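Local coordinates for protein elongation factor G (Thermus thermophilus, PDB 2DY1) that binds GTP with magnesium and, as an EF-G-type translation factor, probably hydrolyses that nucleotide to act in the elongation phase of protein synthesis, at residues V570-P583 with A636-P650. Sequence-based numbering, arbitrary orientation.
Sequences VLLEPIYRLKVLAP and AGAYTLEFSHYAEVP
I575 and S644 mark the point where two long antiparallel strands, 570-583 and 638-648, change register, a worked example of how a bulge is absorbed. The carbonyl oxygen I575 O takes two amides, S644 N at 2.8 Å and H645 N, more loosely, at 3.2 Å, while I575 N donates to H645 O. Regular pairing resumes on both sides, from E573-A647 to L581-A638, and V649 N continues it to L571 O.

Aromatic contacts cluster around the bulge. The backbone of F643 crosses one face of the Y576 ring, its CA 3.6 Å from the centroid, and the F643 ring turns its edge toward the same tyrosine in an offset edge-to-face pair, planes at 80°. The F643 side chain, CG opposite its backbone N (chi1 177°), also brings CE1 to P574 CB. A leucine in place of Y576 would probably leave F643 CA without its aromatic cover and the F643 ring without the face its edge meets. P574 CB lies over the Y646 ring face (CH-pi), and the Y646 hydroxyl is hydrogen-bonded to P455 O; on the sheet's reverse side I575 CB sits 3.9 Å from the H645 ring centroid.

Aliphatic packing flanks the bulge: past it L641 CD2 rests 3.6 Å from L578 CB, and before it V649 CG2 lies 3.5 Å from E573 CB.

Polar side-chain links are sparser. R577 NE makes a weak hydrogen bond to E642 OE2 (3.4 Å) within a salt bridge, guanidinium and carboxylate planes 60° apart. E573, salt-bridged to R598, is joined through one water to E648 O; another connects R577 O with T640 OG1. Strand 610-618 pairs with the other edge of 570-583, and the arrangement is a classic beta bulge in the antiparallel sheet of the C-terminal domain of EF-G.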
loop_
_atom_site.group_PDB
_atom_site.type_symbol
_atom_site.label_atom_id
_atom_site.label_comp_id
_atom_site.label_asym_id
_atom_site.label_seq_id
_atom_site.Cartn_x
_atom_site.Cartn_y
_atom_site.Cartn_z
ATOM N N VAL A 570 10.367 21.770 31.948
ATOM C CA VAL A 570 8.983 21.785 31.496
ATOM C C VAL A 570 8.721 20.630 30.533
ATOM O O VAL A 570 9.634 20.168 29.844
ATOM C CB VAL A 570 8.623 23.107 30.780
ATOM C CG1 VAL A 570 8.826 24.276 31.729
ATOM C CG2 VAL A 570 9.461 23.275 29.526
ATOM N N LEU A 571 7.466 20.185 30.485
ATOM C CA LEU A 571 7.053 19.073 29.627
ATOM C C LEU A 571 6.752 19.511 28.202
ATOM O O LEU A 571 6.125 20.550 27.975
ATOM C CB LEU A 571 5.816 18.399 30.219
ATOM C CG LEU A 571 5.416 17.051 29.611
ATOM C CD1 LEU A 571 6.433 15.989 29.999
ATOM C CD2 LEU A 571 4.034 16.664 30.112
ATOM N N LEU A 572 7.203 18.711 27.238
ATOM C CA LEU A 572 6.982 18.997 25.824
ATOM C C LEU A 572 6.216 17.832 25.203
ATOM O O LEU A 572 6.330 16.702 25.659
ATOM C CB LEU A 572 8.315 19.149 25.087
ATOM C CG LEU A 572 9.295 20.227 25.556
ATOM C CD1 LEU A 572 10.558 20.133 24.718
ATOM C CD2 LEU A 572 8.666 21.612 25.414
ATOM N N GLU A 573 5.431 18.120 24.170
ATOM C CA GLU A 573 4.683 17.070 23.485
ATOM C C GLU A 573 4.841 17.262 21.993
ATOM O O GLU A 573 5.069 18.372 21.520
ATOM C CB GLU A 573 3.196 17.109 23.869
ATOM C CG GLU A 573 2.432 18.295 23.322
ATOM C CD GLU A 573 0.969 18.265 23.737
ATOM O OE1 GLU A 573 0.348 17.187 23.633
ATOM O OE2 GLU A 573 0.440 19.316 24.160
ATOM N N PRO A 574 4.735 16.172 21.217
ATOM C CA PRO A 574 4.890 16.380 19.780
ATOM C C PRO A 574 3.645 16.977 19.135
ATOM O O PRO A 574 2.521 16.599 19.457
ATOM C CB PRO A 574 5.229 14.984 19.259
ATOM C CG PRO A 574 4.601 14.080 20.243
ATOM C CD PRO A 574 4.804 14.746 21.569
ATOM N N ILE A 575 3.877 17.933 18.237
ATOM C CA ILE A 575 2.823 18.620 17.497
ATOM C C ILE A 575 2.930 18.178 16.043
ATOM O O ILE A 575 4.021 18.123 15.484
ATOM C CB ILE A 575 3.005 20.160 17.562
ATOM C CG1 ILE A 575 2.931 20.634 19.017
ATOM C CG2 ILE A 575 1.940 20.857 16.700
ATOM C CD1 ILE A 575 1.695 20.186 19.770
ATOM N N TYR A 576 1.797 17.851 15.429
ATOM C CA TYR A 576 1.787 17.404 14.044
ATOM C C TYR A 576 1.007 18.341 13.132
ATOM O O TYR A 576 0.126 19.082 13.585
ATOM C CB TYR A 576 1.167 15.995 13.948
ATOM C CG TYR A 576 2.126 14.866 14.283
ATOM C CD1 TYR A 576 2.785 14.822 15.513
ATOM C CD2 TYR A 576 2.413 13.870 13.342
ATOM C CE1 TYR A 576 3.721 13.815 15.791
ATOM C CE2 TYR A 576 3.336 12.865 13.608
ATOM C CZ TYR A 576 3.991 12.849 14.836
ATOM O OH TYR A 576 4.943 11.887 15.080
ATOM N N ARG A 577 1.372 18.337 11.853
ATOM C CA ARG A 577 0.638 19.111 10.861
ATOM C C ARG A 577 -0.441 18.172 10.341
ATOM O O ARG A 577 -0.122 17.060 9.921
ATOM C CB ARG A 577 1.554 19.644 9.730
ATOM C CG ARG A 577 2.786 18.834 9.265
ATOM C CD ARG A 577 3.398 19.525 8.031
ATOM N NE ARG A 577 4.806 19.261 7.693
ATOM C CZ ARG A 577 5.851 19.575 8.455
ATOM N NH1 ARG A 577 5.670 20.154 9.633
ATOM N NH2 ARG A 577 7.084 19.355 8.016
ATOM N N LEU A 578 -1.702 18.592 10.434
ATOM C CA LEU A 578 -2.816 17.757 10.008
ATOM C C LEU A 578 -3.585 18.379 8.851
ATOM O O LEU A 578 -4.105 19.493 8.960
ATOM C CB LEU A 578 -3.756 17.511 11.199
ATOM C CG LEU A 578 -4.958 16.547 11.169
ATOM C CD1 LEU A 578 -6.243 17.343 11.280
ATOM C CD2 LEU A 578 -4.951 15.687 9.918
ATOM N N LYS A 579 -3.653 17.649 7.741
ATOM C CA LYS A 579 -4.380 18.103 6.560
ATOM C C LYS A 579 -5.627 17.240 6.438
ATOM O O LYS A 579 -5.538 16.015 6.440
ATOM C CB LYS A 579 -3.517 17.942 5.308
ATOM C CG LYS A 579 -2.263 18.805 5.304
ATOM C CD LYS A 579 -1.464 18.627 4.018
ATOM C CE LYS A 579 -0.263 19.568 3.980
ATOM N NZ LYS A 579 0.521 19.426 2.719
ATOM N N VAL A 580 -6.789 17.876 6.347
ATOM C CA VAL A 580 -8.035 17.132 6.228
ATOM C C VAL A 580 -8.853 17.581 5.022
ATOM O O VAL A 580 -9.138 18.767 4.858
ATOM C CB VAL A 580 -8.907 17.282 7.507
ATOM C CG1 VAL A 580 -10.216 16.520 7.341
ATOM C CG2 VAL A 580 -8.156 16.755 8.710
ATOM N N LEU A 581 -9.210 16.623 4.174
ATOM C CA LEU A 581 -10.016 16.894 2.990
ATOM C C LEU A 581 -11.418 16.424 3.356
ATOM O O LEU A 581 -11.612 15.258 3.704
ATOM C CB LEU A 581 -9.486 16.097 1.792
ATOM C CG LEU A 581 -9.989 16.436 0.384
ATOM C CD1 LEU A 581 -11.489 16.252 0.311
ATOM C CD2 LEU A 581 -9.610 17.864 0.026
ATOM N N ALA A 582 -12.395 17.321 3.290
ATOM C CA ALA A 582 -13.755 16.946 3.650
ATOM C C ALA A 582 -14.827 17.712 2.889
ATOM O O ALA A 582 -14.612 18.845 2.454
ATOM C CB ALA A 582 -13.959 17.127 5.150
ATOM N N PRO A 583 -16.005 17.088 2.720
ATOM C CA PRO A 583 -17.125 17.712 2.012
ATOM C C PRO A 583 -17.416 19.056 2.658
ATOM O O PRO A 583 -17.219 19.226 3.861
ATOM C CB PRO A 583 -18.259 16.713 2.223
ATOM C CG PRO A 583 -17.535 15.401 2.287
ATOM C CD PRO A 583 -16.365 15.735 3.178
ATOM N N ALA A 636 -16.275 10.249 3.238
ATOM C CA ALA A 636 -15.681 10.925 2.087
ATOM C C ALA A 636 -14.350 11.605 2.406
ATOM O O ALA A 636 -13.613 11.994 1.498
ATOM C CB ALA A 636 -16.659 11.951 1.533
ATOM N N GLY A 637 -14.041 11.739 3.689
ATOM C CA GLY A 637 -12.809 12.399 4.079
ATOM C C GLY A 637 -11.522 11.599 3.957
ATOM O O GLY A 637 -11.524 10.369 3.896
ATOM N N ALA A 638 -10.414 12.332 3.919
ATOM C CA ALA A 638 -9.074 11.762 3.834
ATOM C C ALA A 638 -8.211 12.682 4.692
ATOM O O ALA A 638 -8.598 13.820 4.968
ATOM C CB ALA A 638 -8.583 11.761 2.389
ATOM N N TYR A 639 -7.046 12.211 5.116
ATOM C CA TYR A 639 -6.195 13.039 5.962
ATOM C C TYR A 639 -4.739 12.604 5.902
ATOM O O TYR A 639 -4.433 11.486 5.491
ATOM C CB TYR A 639 -6.664 12.930 7.416
ATOM C CG TYR A 639 -6.129 11.691 8.100
ATOM C CD1 TYR A 639 -4.887 11.704 8.746
ATOM C CD2 TYR A 639 -6.808 10.476 8.014
ATOM C CE1 TYR A 639 -4.335 10.536 9.275
ATOM C CE2 TYR A 639 -6.266 9.303 8.538
ATOM C CZ TYR A 639 -5.028 9.339 9.161
ATOM O OH TYR A 639 -4.468 8.172 9.626
ATOM N N THR A 640 -3.854 13.498 6.327
ATOM C CA THR A 640 -2.428 13.200 6.402
ATOM C C THR A 640 -1.923 13.856 7.686
ATOM O O THR A 640 -2.322 14.974 8.023
ATOM C CB THR A 640 -1.619 13.790 5.218
ATOM O OG1 THR A 640 -1.660 15.221 5.272
ATOM C CG2 THR A 640 -2.173 13.299 3.887
ATOM N N LEU A 641 -1.069 13.143 8.413
ATOM C CA LEU A 641 -0.479 13.649 9.645
ATOM C C LEU A 641 1.032 13.588 9.487
ATOM O O LEU A 641 1.570 12.585 9.020
ATOM C CB LEU A 641 -0.895 12.789 10.845
ATOM C CG LEU A 641 -2.225 13.081 11.538
ATOM C CD1 LEU A 641 -2.556 11.962 12.537
ATOM C CD2 LEU A 641 -2.133 14.431 12.251
ATOM N N GLU A 642 1.717 14.666 9.855
ATOM C CA GLU A 642 3.173 14.694 9.757
ATOM C C GLU A 642 3.743 15.464 10.933
ATOM O O GLU A 642 3.191 16.489 11.336
ATOM C CB GLU A 642 3.622 15.361 8.449
ATOM C CG GLU A 642 3.275 14.585 7.189
ATOM C CD GLU A 642 3.886 15.197 5.939
ATOM O OE1 GLU A 642 3.758 14.585 4.856
ATOM O OE2 GLU A 642 4.492 16.287 6.036
ATOM N N PHE A 643 4.841 14.960 11.489
ATOM C CA PHE A 643 5.492 15.606 12.626
ATOM C C PHE A 643 5.902 17.028 12.284
ATOM O O PHE A 643 6.446 17.296 11.210
ATOM C CB PHE A 643 6.734 14.819 13.059
ATOM C CG PHE A 643 7.501 15.473 14.174
ATOM C CD1 PHE A 643 7.022 15.445 15.479
ATOM C CD2 PHE A 643 8.691 16.144 13.915
ATOM C CE1 PHE A 643 7.715 16.077 16.511
ATOM C CE2 PHE A 643 9.393 16.780 14.942
ATOM C CZ PHE A 643 8.904 16.745 16.239
ATOM N N SER A 644 5.643 17.937 13.215
ATOM C CA SER A 644 5.975 19.341 13.027
ATOM C C SER A 644 7.077 19.785 13.991
ATOM O O SER A 644 8.178 20.143 13.574
ATOM C CB SER A 644 4.728 20.197 13.247
ATOM O OG SER A 644 5.020 21.576 13.108
ATOM N N HIS A 645 6.784 19.744 15.282
ATOM C CA HIS A 645 7.754 20.175 16.279
ATOM C C HIS A 645 7.232 19.816 17.655
ATOM O O HIS A 645 6.098 19.365 17.794
ATOM C CB HIS A 645 7.914 21.699 16.209
ATOM C CG HIS A 645 6.659 22.442 16.563
ATOM N ND1 HIS A 645 5.579 22.532 15.709
ATOM C CD2 HIS A 645 6.284 23.056 17.710
ATOM C CE1 HIS A 645 4.591 23.166 16.316
ATOM N NE2 HIS A 645 4.992 23.495 17.531
ATOM N N TYR A 646 8.063 20.025 18.674
ATOM C CA TYR A 646 7.653 19.782 20.050
ATOM C C TYR A 646 7.233 21.124 20.637
ATOM O O TYR A 646 7.788 22.166 20.286
ATOM C CB TYR A 646 8.803 19.207 20.887
ATOM C CG TYR A 646 8.863 17.694 20.874
ATOM C CD1 TYR A 646 9.461 17.007 19.817
ATOM C CD2 TYR A 646 8.270 16.954 21.893
ATOM C CE1 TYR A 646 9.456 15.609 19.775
ATOM C CE2 TYR A 646 8.260 15.560 21.867
ATOM C CZ TYR A 646 8.851 14.898 20.802
ATOM O OH TYR A 646 8.817 13.528 20.770
ATOM N N ALA A 647 6.244 21.104 21.517
ATOM C CA ALA A 647 5.785 22.336 22.141
ATOM C C ALA A 647 5.479 22.029 23.584
ATOM O O ALA A 647 5.215 20.883 23.939
ATOM C CB ALA A 647 4.535 22.864 21.433
ATOM N N GLU A 648 5.532 23.050 24.427
ATOM C CA GLU A 648 5.252 22.863 25.839
ATOM C C GLU A 648 3.800 22.426 26.022
ATOM O O GLU A 648 2.888 22.960 25.376
ATOM C CB GLU A 648 5.514 24.173 26.595
ATOM C CG GLU A 648 6.882 24.788 26.280
ATOM C CD GLU A 648 7.150 26.100 27.013
ATOM O OE1 GLU A 648 6.261 26.577 27.752
ATOM O OE2 GLU A 648 8.259 26.650 26.843
ATOM N N VAL A 649 3.598 21.455 26.901
ATOM C CA VAL A 649 2.276 20.931 27.199
ATOM C C VAL A 649 1.543 21.910 28.113
ATOM O O VAL A 649 2.099 22.364 29.114
ATOM C CB VAL A 649 2.382 19.569 27.917
ATOM C CG1 VAL A 649 0.997 19.076 28.330
ATOM C CG2 VAL A 649 3.060 18.552 27.002
ATOM N N PRO A 650 0.291 22.264 27.773
ATOM C CA PRO A 650 -0.446 23.197 28.631
ATOM C C PRO A 650 -0.316 22.783 30.097
ATOM O O PRO A 650 -0.411 21.602 30.429
ATOM C CB PRO A 650 -1.865 23.088 28.094
ATOM C CG PRO A 650 -1.617 22.954 26.613
ATOM C CD PRO A 650 -0.483 21.936 26.562
HETATM O O HOH W 1 1.361 21.841 23.209
HETATM O O HOH W 2 -0.123 16.797 7.102
#